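Local coordinates for protein tRNA endonuclease VMS1 (Saccharomyces cerevisiae, PDB 5WHG) that cleaves polypeptidyl-tRNAs downstream of the ribosome-associated quality control pathway, releasing incompletely synthesized polypeptides for degradation, at residues A[351-354]-A[355-359]; A[193-196]-A[197-200]; A[66-69]-A[70-74]. All coordinates share one frame; numbering follows the deposited sequence.

Contact 1: A[351-354]-A[355-359]; sequences VLEL and KKAWC
Glu353 and Lys356 run side by side on helix 351-362, three residues apart and pointing the same way. The touching is done by the lysine's aliphatic part: its CD lies 3.4 Å from OE2 of Glu353. Both chains leave the helix with CG anti to the backbone N (chi1 176° for Glu353, 180° for Lys356) and both bend at chi2. The bend in Glu353 sets OE2 alongside the lysine methylenes. The charged ends do not meet, for OE2 of Glu353 stays 4.7 Å from NZ of Lys356.

Lys355 starts out differently. Its CG sits beside the backbone N, and the chain is extended from there on. CG packs 3.5 Å from O of Val351, while CE passes 4.3 Å from CG1 of Val351. NZ continues to a long, weak ion pair with Glu239.

Underneath, four consecutive i to i+4 backbone bonds carry the helix from Val351 to Trp358. The bond from Ala357 N to Glu353 O is 2.9 Å long and nearly straight.

At the start of the helix, the hydroxyl of Thr350 bonds to Glu353 N. Leu354, Ala357 and Trp358 lie on the mixed sheet of the VLRF1 domain, where Leu354 meets Met212, Ala219 and Phe248. Glu353 is buried too and touches Met212, Thr346 and Asn347.

Between Glu353 and Lys356 the chemistry implies a carboxylate oxygen resting against the lysine methylenes, with probably a modest through-space attraction and no closed salt bridge.

Contact 2: A[193-196]-A[197-200]; sequences EALT and FWNS
Trp198 lays one face of its indole over the carbonyl oxygen of Ala194, one helical turn earlier. The oxygen stands 3.3 Å above the ring plane, offset toward the rim, and its nearest ring atom is CG. The same oxygen accepts the backbone bond from Trp198 N at 2.9 Å. The indole gets there because its CG lies beside the backbone N (chi1 -70°), which folds the ring back along the helix. Its six-membered part then reaches the preceding turn. CZ2 is 4.3 Å from CB of Ala194, and CE3 is 3.8 Å from CD2 of Leu195, whose side chain crosses the indole at a slant.

Asn199 holds the end of the helix from another side. Its ND2 donates to O of Leu195 at 2.6 Å, and its backbone N donates to the same oxygen at 3.1 Å. The two donors come from opposite faces of the carbonyl plane, so one oxygen is gripped twice by one residue. ND2 also makes a weak bond to O of Ile24. The amide's other end, OD1, accepts from Leu27 N, which ties this turn to the N-terminal part of the chain.

Ser200 follows in an extended conformation. Its OG turns back to donate to O of Phe197 at 2.8 Å, from above the carbonyl plane.

Phe25 meets the Trp198 ring edge-to-face, and Phe183 also packs on it.

Asn199 is the first residue to leave helical backbone angles. Helix 191-198 thus ends with the side chains of Asn199 and Ser200 bonding back to carbonyls of its last turn. This helix end packs through Leu195 on Leu32 of helix 29-34, and through Leu195 and Trp198 on Ile178 of strand 176-179 in the antiparallel sheet.

Contact 3: A[66-69]-A[70-74]; sequences DYHL and MNVKR. With ZN (zinc ion), chain B.
His68 and Val72 meet one helical turn apart beside the zinc ion. The imidazole binds the metal through ND1 at 1.9 Å, and its NE2 lies 3.4 Å from CG2 of Val72. The two side chains cross at a slant. With CG anti to the backbone N (chi1 180°), the ring swings out from the helix to the metal, while CG2 of Val72, beside its own backbone N, comes up obliquely to NE2. The zinc bond fixes ND1, and Val72, Tyr63 and His62 pack around the ring.

Cys46, Cys49 and His62 complete the zinc site. This is a C2H2-type zinc finger: two cysteines and two histidines hold one zinc ion, and helix 66-76 supplies the last ligand.

Next to His68, ND2 of Asn71 stands over one face of the Tyr67 ring. It is 3.2 Å above the ring plane, toward the rim near CZ, and the amide plane is turned 89° from the ring. Selenomethionine Met70 brings CG to 3.2 Å from O of Asp66.

Further out, His68 O accepts from Val72 N at 3.0 Å, and Leu69 O accepts from Lys73 N at 2.9 Å. The hydroxyl of Thr65 bonds to His68 N. Val48 packs on both His68 and Val72, and Asn71 touches Cys49. Leu69 and Lys73 meet Asn247 and Glu250 of strand 247-255.

Overall arrangement
The three contacts lie on three separate helices and none touches another. Their centres are nearly equally spaced: contacts 1 and 2 are about 23 Å apart, and contact 3 is about 22 Å from each. Nearest atoms come to about 9 Å between contacts 1 and 2. Contacts 1 and 2 lie on opposite sides of the chain's centre. Contacts 1 and 3 share strand 247-255, which meets both the VLRF1 helix and the zinc-finger helix. Phe25 joins contacts 1 and 2, touching Trp358 and Trp198. Only contact 3 binds the zinc ion. The inferred active-site residue, Gln267, falls in the unmodelled stretch 259-289.

Contact 1: A[351-354]-A[355-359]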
ATOM      1  N   VAL A 351      -1.622  13.833  -3.801  1.00 84.73           N
ATOM      2  CA  VAL A 351      -2.145  12.542  -4.236  1.00 76.85           C
ATOM      3  C   VAL A 351      -1.194  11.891  -5.231  1.00 75.93           C
ATOM      4  O   VAL A 351      -0.877  10.699  -5.126  1.00 88.86           O
ATOM      5  CB  VAL A 351      -3.567  12.694  -4.807  1.00 70.53           C
ATOM      6  CG1 VAL A 351      -3.843  11.598  -5.778  1.00 78.34           C
ATOM      7  CG2 VAL A 351      -4.565  12.549  -3.694  1.00 71.58           C
ATOM      8  N   LEU A 352      -0.697  12.656  -6.192  1.00 86.25           N
ATOM      9  CA  LEU A 352       0.178  12.043  -7.177  1.00 85.54           C
ATOM     10  C   LEU A 352       1.418  11.470  -6.498  1.00 87.30           C
ATOM     11  O   LEU A 352       1.889  10.387  -6.863  1.00 92.88           O
ATOM     12  CB  LEU A 352       0.537  13.051  -8.270  1.00 79.22           C
ATOM     13  CG  LEU A 352       1.439  12.448  -9.349  1.00 97.25           C
ATOM     14  CD1 LEU A 352       0.658  11.785 -10.508  1.00101.50           C
ATOM     15  CD2 LEU A 352       2.416  13.479  -9.848  1.00 97.39           C
ATOM     16  N   GLU A 353       1.918  12.147  -5.460  1.00 79.37           N
ATOM     17  CA  GLU A 353       3.071  11.628  -4.726  1.00 80.84           C
ATOM     18  C   GLU A 353       2.737  10.340  -3.968  1.00 75.14           C
ATOM     19  O   GLU A 353       3.592   9.461  -3.841  1.00 79.34           O
ATOM     20  CB  GLU A 353       3.605  12.700  -3.770  1.00 76.77           C
ATOM     21  CG  GLU A 353       4.757  12.241  -2.883  1.00 91.85           C
ATOM     22  CD  GLU A 353       5.976  11.723  -3.661  1.00107.78           C
ATOM     23  OE1 GLU A 353       6.536  12.476  -4.497  1.00104.47           O
ATOM     24  OE2 GLU A 353       6.371  10.553  -3.420  1.00114.72           O
ATOM     25  N   LEU A 354       1.511  10.216  -3.453  1.00 68.07           N
ATOM     26  CA  LEU A 354       1.070   8.952  -2.872  1.00 68.53           C
ATOM     27  C   LEU A 354       1.098   7.825  -3.908  1.00 77.67           C
ATOM     28  O   LEU A 354       1.458   6.680  -3.589  1.00 72.42           O
ATOM     29  CB  LEU A 354      -0.334   9.129  -2.281  1.00 66.07           C
ATOM     30  CG  LEU A 354      -0.444  10.042  -1.044  1.00 73.14           C
ATOM     31  CD1 LEU A 354      -1.841  10.067  -0.475  1.00 67.04           C
ATOM     32  CD2 LEU A 354       0.547   9.649   0.056  1.00 67.24           C
ATOM     33  N   LYS A 355       0.735   8.132  -5.164  1.00 80.74           N
ATOM     34  CA  LYS A 355       0.776   7.121  -6.219  1.00 76.98           C
ATOM     35  C   LYS A 355       2.214   6.783  -6.611  1.00 88.20           C
ATOM     36  O   LYS A 355       2.528   5.623  -6.910  1.00 87.23           O
ATOM     37  CB  LYS A 355       0.004   7.599  -7.449  1.00 77.66           C
ATOM     38  CG  LYS A 355      -1.455   7.950  -7.240  1.00 83.26           C
ATOM     39  CD  LYS A 355      -2.152   8.086  -8.597  1.00 92.71           C
ATOM     40  CE  LYS A 355      -3.667   8.208  -8.449  1.00 94.24           C
ATOM     41  NZ  LYS A 355      -4.349   8.059  -9.767  1.00 95.18           N
ATOM     42  N   LYS A 356       3.091   7.793  -6.660  1.00 93.94           N
ATOM     43  CA  LYS A 356       4.509   7.535  -6.893  1.00 97.43           C
ATOM     44  C   LYS A 356       5.034   6.563  -5.851  1.00 88.90           C
ATOM     45  O   LYS A 356       5.643   5.539  -6.181  1.00 90.72           O
ATOM     46  CB  LYS A 356       5.304   8.855  -6.871  1.00114.13           C
ATOM     47  CG  LYS A 356       6.849   8.752  -7.099  1.00130.19           C
ATOM     48  CD  LYS A 356       7.672   8.564  -5.787  1.00132.25           C
ATOM     49  CE  LYS A 356       9.049   7.916  -6.037  1.00125.57           C
ATOM     50  NZ  LYS A 356       9.815   7.622  -4.789  1.00109.73           N
ATOM     51  N   ALA A 357       4.781   6.867  -4.578  1.00 80.83           N
ATOM     52  CA  ALA A 357       5.215   5.997  -3.494  1.00 76.37           C
ATOM     53  C   ALA A 357       4.664   4.591  -3.667  1.00 81.35           C
ATOM     54  O   ALA A 357       5.395   3.609  -3.510  1.00 88.39           O
ATOM     55  CB  ALA A 357       4.781   6.590  -2.158  1.00 62.80           C
ATOM     56  N   TRP A 358       3.371   4.471  -3.992  1.00 82.11           N
ATOM     57  CA  TRP A 358       2.779   3.142  -4.128  1.00 86.43           C
ATOM     58  C   TRP A 358       3.431   2.358  -5.261  1.00 81.97           C
ATOM     59  O   TRP A 358       3.786   1.187  -5.090  1.00 87.30           O
ATOM     60  CB  TRP A 358       1.267   3.222  -4.347  1.00 84.38           C
ATOM     61  CG  TRP A 358       0.653   1.845  -4.390  1.00 82.78           C
ATOM     62  CD1 TRP A 358       0.014   1.257  -5.447  1.00 84.71           C
ATOM     63  CD2 TRP A 358       0.660   0.871  -3.335  1.00 81.92           C
ATOM     64  NE1 TRP A 358      -0.393  -0.018  -5.111  1.00 80.41           N
ATOM     65  CE2 TRP A 358      -0.004  -0.284  -3.824  1.00 80.84           C
ATOM     66  CE3 TRP A 358       1.162   0.862  -2.025  1.00 68.52           C
ATOM     67  CZ2 TRP A 358      -0.187  -1.441  -3.042  1.00 76.20           C
ATOM     68  CZ3 TRP A 358       0.989  -0.290  -1.250  1.00 67.62           C
ATOM     69  CH2 TRP A 358       0.310  -1.427  -1.767  1.00 73.46           C
ATOM     70  N   CYS A 359       3.593   2.980  -6.430  1.00 78.22           N
ATOM     71  CA  CYS A 359       4.229   2.265  -7.535  1.00 87.80           C
ATOM     72  C   CYS A 359       5.648   1.859  -7.172  1.00 86.76           C
ATOM     73  O   CYS A 359       6.109   0.783  -7.563  1.00 98.11           O
ATOM     74  CB  CYS A 359       4.230   3.106  -8.807  1.00 91.32           C
ATOM     75  SG  CYS A 359       2.609   3.317  -9.566  1.00100.54           S
TER

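Contact 2: A[193-196]-A[197-200]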
ATOM      1  N   GLU A 193       6.116 -17.770   0.211  1.00 90.77           N
ATOM      2  CA  GLU A 193       4.756 -18.029   0.661  1.00 91.08           C
ATOM      3  C   GLU A 193       3.924 -16.758   0.682  1.00 87.33           C
ATOM      4  O   GLU A 193       2.724 -16.788   0.381  1.00 89.81           O
ATOM      5  CB  GLU A 193       4.792 -18.688   2.034  1.00 99.32           C
ATOM      6  CG  GLU A 193       5.366 -20.081   1.963  1.00108.76           C
ATOM      7  CD  GLU A 193       5.480 -20.731   3.305  1.00111.11           C
ATOM      8  OE1 GLU A 193       5.848 -20.032   4.274  1.00105.92           O
ATOM      9  OE2 GLU A 193       5.193 -21.944   3.383  1.00118.93           O
ATOM     10  N   ALA A 194       4.541 -15.628   1.037  1.00 83.92           N
ATOM     11  CA  ALA A 194       3.818 -14.361   1.005  1.00 89.11           C
ATOM     12  C   ALA A 194       3.430 -13.991  -0.422  1.00 90.05           C
ATOM     13  O   ALA A 194       2.264 -13.664  -0.691  1.00 81.67           O
ATOM     14  CB  ALA A 194       4.660 -13.253   1.638  1.00 82.97           C
ATOM     15  N   LEU A 195       4.400 -14.052  -1.348  1.00 90.34           N
ATOM     16  CA  LEU A 195       4.148 -13.702  -2.743  1.00 90.87           C
ATOM     17  C   LEU A 195       3.043 -14.555  -3.355  1.00 98.75           C
ATOM     18  O   LEU A 195       2.200 -14.045  -4.101  1.00 99.99           O
ATOM     19  CB  LEU A 195       5.429 -13.836  -3.560  1.00 89.68           C
ATOM     20  CG  LEU A 195       6.434 -12.703  -3.345  1.00 93.63           C
ATOM     21  CD1 LEU A 195       7.744 -13.033  -4.016  1.00 96.80           C
ATOM     22  CD2 LEU A 195       5.916 -11.382  -3.869  1.00 96.55           C
ATOM     23  N   THR A 196       3.020 -15.855  -3.060  1.00108.33           N
ATOM     24  CA  THR A 196       1.985 -16.672  -3.682  1.00114.85           C
ATOM     25  C   THR A 196       0.613 -16.353  -3.104  1.00104.60           C
ATOM     26  O   THR A 196      -0.380 -16.345  -3.840  1.00108.97           O
ATOM     27  CB  THR A 196       2.323 -18.164  -3.560  1.00122.96           C
ATOM     28  OG1 THR A 196       1.245 -18.949  -4.087  1.00123.53           O
ATOM     29  CG2 THR A 196       2.567 -18.555  -2.129  1.00126.74           C
ATOM     30  N   PHE A 197       0.540 -16.036  -1.811  1.00 98.75           N
ATOM     31  CA  PHE A 197      -0.737 -15.651  -1.214  1.00104.70           C
ATOM     32  C   PHE A 197      -1.231 -14.310  -1.755  1.00107.50           C
ATOM     33  O   PHE A 197      -2.440 -14.108  -1.923  1.00106.19           O
ATOM     34  CB  PHE A 197      -0.604 -15.594   0.307  1.00112.46           C
ATOM     35  CG  PHE A 197      -1.803 -14.998   0.991  1.00118.67           C
ATOM     36  CD1 PHE A 197      -2.941 -15.764   1.216  1.00121.29           C
ATOM     37  CD2 PHE A 197      -1.801 -13.668   1.390  1.00115.20           C
ATOM     38  CE1 PHE A 197      -4.046 -15.215   1.831  1.00117.58           C
ATOM     39  CE2 PHE A 197      -2.898 -13.111   2.010  1.00108.45           C
ATOM     40  CZ  PHE A 197      -4.024 -13.881   2.226  1.00110.68           C
ATOM     41  N   TRP A 198      -0.311 -13.371  -1.997  1.00106.22           N
ATOM     42  CA  TRP A 198      -0.669 -12.107  -2.632  1.00105.52           C
ATOM     43  C   TRP A 198      -1.248 -12.326  -4.023  1.00116.71           C
ATOM     44  O   TRP A 198      -2.177 -11.620  -4.436  1.00125.71           O
ATOM     45  CB  TRP A 198       0.560 -11.197  -2.699  1.00 99.78           C
ATOM     46  CG  TRP A 198       0.931 -10.729  -1.358  1.00 96.22           C
ATOM     47  CD1 TRP A 198       0.147 -10.783  -0.249  1.00 95.49           C
ATOM     48  CD2 TRP A 198       2.172 -10.142  -0.948  1.00 85.46           C
ATOM     49  NE1 TRP A 198       0.815 -10.261   0.829  1.00 91.61           N
ATOM     50  CE2 TRP A 198       2.063  -9.864   0.433  1.00 81.92           C
ATOM     51  CE3 TRP A 198       3.362  -9.830  -1.603  1.00 83.55           C
ATOM     52  CZ2 TRP A 198       3.099  -9.290   1.168  1.00 73.82           C
ATOM     53  CZ3 TRP A 198       4.392  -9.253  -0.872  1.00 82.04           C
ATOM     54  CH2 TRP A 198       4.256  -8.996   0.499  1.00 80.89           C
ATOM     55  N   ASN A 199      -0.706 -13.289  -4.765  1.00112.11           N
ATOM     56  CA  ASN A 199      -1.149 -13.546  -6.132  1.00116.98           C
ATOM     57  C   ASN A 199      -2.138 -14.710  -6.145  1.00129.66           C
ATOM     58  O   ASN A 199      -1.854 -15.815  -6.611  1.00140.06           O
ATOM     59  CB  ASN A 199       0.047 -13.819  -7.035  1.00114.12           C
ATOM     60  CG  ASN A 199       0.998 -12.651  -7.116  1.00106.08           C
ATOM     61  OD1 ASN A 199       0.823 -11.754  -7.935  1.00108.80           O
ATOM     62  ND2 ASN A 199       2.025 -12.665  -6.279  1.00102.23           N
ATOM     63  N   SER A 200      -3.325 -14.432  -5.616  1.00131.23           N
ATOM     64  CA  SER A 200      -4.419 -15.392  -5.639  1.00141.15           C
ATOM     65  C   SER A 200      -5.715 -14.622  -5.465  1.00156.65           C
ATOM     66  O   SER A 200      -5.803 -13.734  -4.615  1.00157.42           O
ATOM     67  CB  SER A 200      -4.272 -16.447  -4.540  1.00133.87           C
ATOM     68  OG  SER A 200      -4.157 -15.823  -3.276  1.00133.62           O
TER

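Contact 3: A[66-69]-A[70-74]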
ATOM      1  N   ASP A  66     -16.967  -1.739 -12.515  1.00152.75           N
ATOM      2  CA  ASP A  66     -17.304  -0.822 -11.436  1.00151.68           C
ATOM      3  C   ASP A  66     -18.224  -1.464 -10.409  1.00145.94           C
ATOM      4  O   ASP A  66     -18.314  -0.966  -9.283  1.00143.70           O
ATOM      5  CB  ASP A  66     -17.951   0.447 -11.989  1.00166.10           C
ATOM      6  CG  ASP A  66     -16.988   1.284 -12.805  1.00175.84           C
ATOM      7  OD1 ASP A  66     -15.812   1.401 -12.392  1.00173.68           O
ATOM      8  OD2 ASP A  66     -17.407   1.817 -13.861  1.00183.02           O
ATOM      9  N   TYR A  67     -18.902  -2.557 -10.765  1.00142.62           N
ATOM     10  CA  TYR A  67     -19.747  -3.245  -9.795  1.00135.55           C
ATOM     11  C   TYR A  67     -18.909  -3.875  -8.691  1.00126.11           C
ATOM     12  O   TYR A  67     -19.120  -3.603  -7.502  1.00123.89           O
ATOM     13  CB  TYR A  67     -20.590  -4.304 -10.492  1.00134.00           C
ATOM     14  CG  TYR A  67     -21.611  -4.944  -9.589  1.00134.52           C
ATOM     15  CD1 TYR A  67     -22.667  -4.210  -9.075  1.00131.16           C
ATOM     16  CD2 TYR A  67     -21.530  -6.291  -9.267  1.00137.14           C
ATOM     17  CE1 TYR A  67     -23.609  -4.799  -8.258  1.00130.96           C
ATOM     18  CE2 TYR A  67     -22.469  -6.888  -8.457  1.00133.31           C
ATOM     19  CZ  TYR A  67     -23.502  -6.139  -7.952  1.00132.37           C
ATOM     20  OH  TYR A  67     -24.435  -6.740  -7.140  1.00139.03           O
ATOM     21  N   HIS A  68     -17.943  -4.719  -9.072  1.00113.38           N
ATOM     22  CA  HIS A  68     -17.040  -5.316  -8.098  1.00109.65           C
ATOM     23  C   HIS A  68     -16.396  -4.271  -7.195  1.00114.83           C
ATOM     24  O   HIS A  68     -16.164  -4.533  -6.011  1.00116.61           O
ATOM     25  CB  HIS A  68     -15.954  -6.119  -8.810  1.00113.48           C
ATOM     26  CG  HIS A  68     -14.976  -6.770  -7.879  1.00118.12           C
ATOM     27  ND1 HIS A  68     -15.179  -8.025  -7.342  1.00118.44           N
ATOM     28  CD2 HIS A  68     -13.793  -6.334  -7.380  1.00112.67           C
ATOM     29  CE1 HIS A  68     -14.163  -8.335  -6.557  1.00116.03           C
ATOM     30  NE2 HIS A  68     -13.308  -7.325  -6.561  1.00110.88           N
ATOM     31  N   LEU A  69     -16.110  -3.081  -7.719  1.00115.06           N
ATOM     32  CA  LEU A  69     -15.396  -2.104  -6.908  1.00116.24           C
ATOM     33  C   LEU A  69     -16.276  -1.541  -5.800  1.00114.33           C
ATOM     34  O   LEU A  69     -15.809  -1.336  -4.671  1.00106.54           O
ATOM     35  CB  LEU A  69     -14.856  -0.984  -7.793  1.00130.33           C
ATOM     36  CG  LEU A  69     -13.403  -1.195  -8.219  1.00132.99           C
ATOM     37  CD1 LEU A  69     -12.899  -0.004  -9.012  1.00132.44           C
ATOM     38  CD2 LEU A  69     -12.528  -1.453  -6.990  1.00127.94           C
HETATM   39  N   MSE A  70     -17.544  -1.287  -6.091  1.00121.99           N
HETATM   40  CA  MSE A  70     -18.424  -0.733  -5.070  1.00126.46           C
HETATM   41  C   MSE A  70     -18.721  -1.771  -3.989  1.00114.17           C
HETATM   42  O   MSE A  70     -18.826  -1.437  -2.812  1.00110.91           O
HETATM   43  CB  MSE A  70     -19.717  -0.220  -5.698  1.00145.90           C
HETATM   44  CG  MSE A  70     -19.489   0.756  -6.838  1.00159.99           C
HETATM   45 SE   MSE A  70     -21.131   1.247  -7.782  1.00177.75          SE
HETATM   46  CE  MSE A  70     -21.818   2.547  -6.490  1.00178.08           C
ATOM     47  N   ASN A  71     -18.844  -3.036  -4.395  1.00109.68           N
ATOM     48  CA  ASN A  71     -19.072  -4.098  -3.423  1.00108.60           C
ATOM     49  C   ASN A  71     -17.853  -4.315  -2.533  1.00105.45           C
ATOM     50  O   ASN A  71     -17.996  -4.570  -1.331  1.00105.79           O
ATOM     51  CB  ASN A  71     -19.448  -5.382  -4.142  1.00 92.08           C
ATOM     52  CG  ASN A  71     -20.914  -5.478  -4.374  1.00 98.50           C
ATOM     53  OD1 ASN A  71     -21.703  -5.217  -3.475  1.00100.15           O
ATOM     54  ND2 ASN A  71     -21.302  -5.832  -5.587  1.00108.62           N
ATOM     55  N   VAL A  72     -16.649  -4.240  -3.107  1.00102.59           N
ATOM     56  CA  VAL A  72     -15.439  -4.204  -2.288  1.00 92.91           C
ATOM     57  C   VAL A  72     -15.513  -3.034  -1.320  1.00 82.71           C
ATOM     58  O   VAL A  72     -15.314  -3.187  -0.108  1.00 76.95           O
ATOM     59  CB  VAL A  72     -14.182  -4.110  -3.174  1.00 91.65           C
ATOM     60  CG1 VAL A  72     -13.009  -3.632  -2.349  1.00 95.25           C
ATOM     61  CG2 VAL A  72     -13.847  -5.443  -3.805  1.00 86.43           C
ATOM     62  N   LYS A  73     -15.800  -1.846  -1.855  1.00 83.38           N
ATOM     63  CA  LYS A  73     -15.936  -0.653  -1.030  1.00 86.97           C
ATOM     64  C   LYS A  73     -17.006  -0.849   0.042  1.00 91.39           C
ATOM     65  O   LYS A  73     -16.760  -0.623   1.230  1.00 90.06           O
ATOM     66  CB  LYS A  73     -16.267   0.537  -1.930  1.00 93.54           C
ATOM     67  CG  LYS A  73     -15.583   1.834  -1.598  1.00 92.52           C
ATOM     68  CD  LYS A  73     -15.550   2.695  -2.841  1.00 97.18           C
ATOM     69  CE  LYS A  73     -14.953   4.055  -2.567  1.00106.08           C
ATOM     70  NZ  LYS A  73     -15.327   5.028  -3.647  1.00119.87           N
ATOM     71  N   ARG A  74     -18.198  -1.307  -0.360  1.00 91.34           N
ATOM     72  CA  ARG A  74     -19.272  -1.502   0.609  1.00 85.07           C
ATOM     73  C   ARG A  74     -18.844  -2.434   1.737  1.00 86.02           C
ATOM     74  O   ARG A  74     -19.161  -2.189   2.903  1.00 96.21           O
ATOM     75  CB  ARG A  74     -20.527  -2.047  -0.076  1.00 86.20           C
ATOM     76  CG  ARG A  74     -21.178  -3.161   0.723  1.00 85.80           C
ATOM     77  CD  ARG A  74     -22.654  -3.306   0.500  1.00100.34           C
ATOM     78  NE  ARG A  74     -23.132  -4.454   1.262  1.00104.79           N
ATOM     79  CZ  ARG A  74     -24.398  -4.838   1.298  1.00109.84           C
ATOM     80  NH1 ARG A  74     -25.304  -4.155   0.619  1.00110.49           N
ATOM     81  NH2 ARG A  74     -24.755  -5.899   2.012  1.00109.72           N
TER
HETATM   82 ZN    ZN B 501     -16.866  -8.864  -7.324  1.00127.25          ZN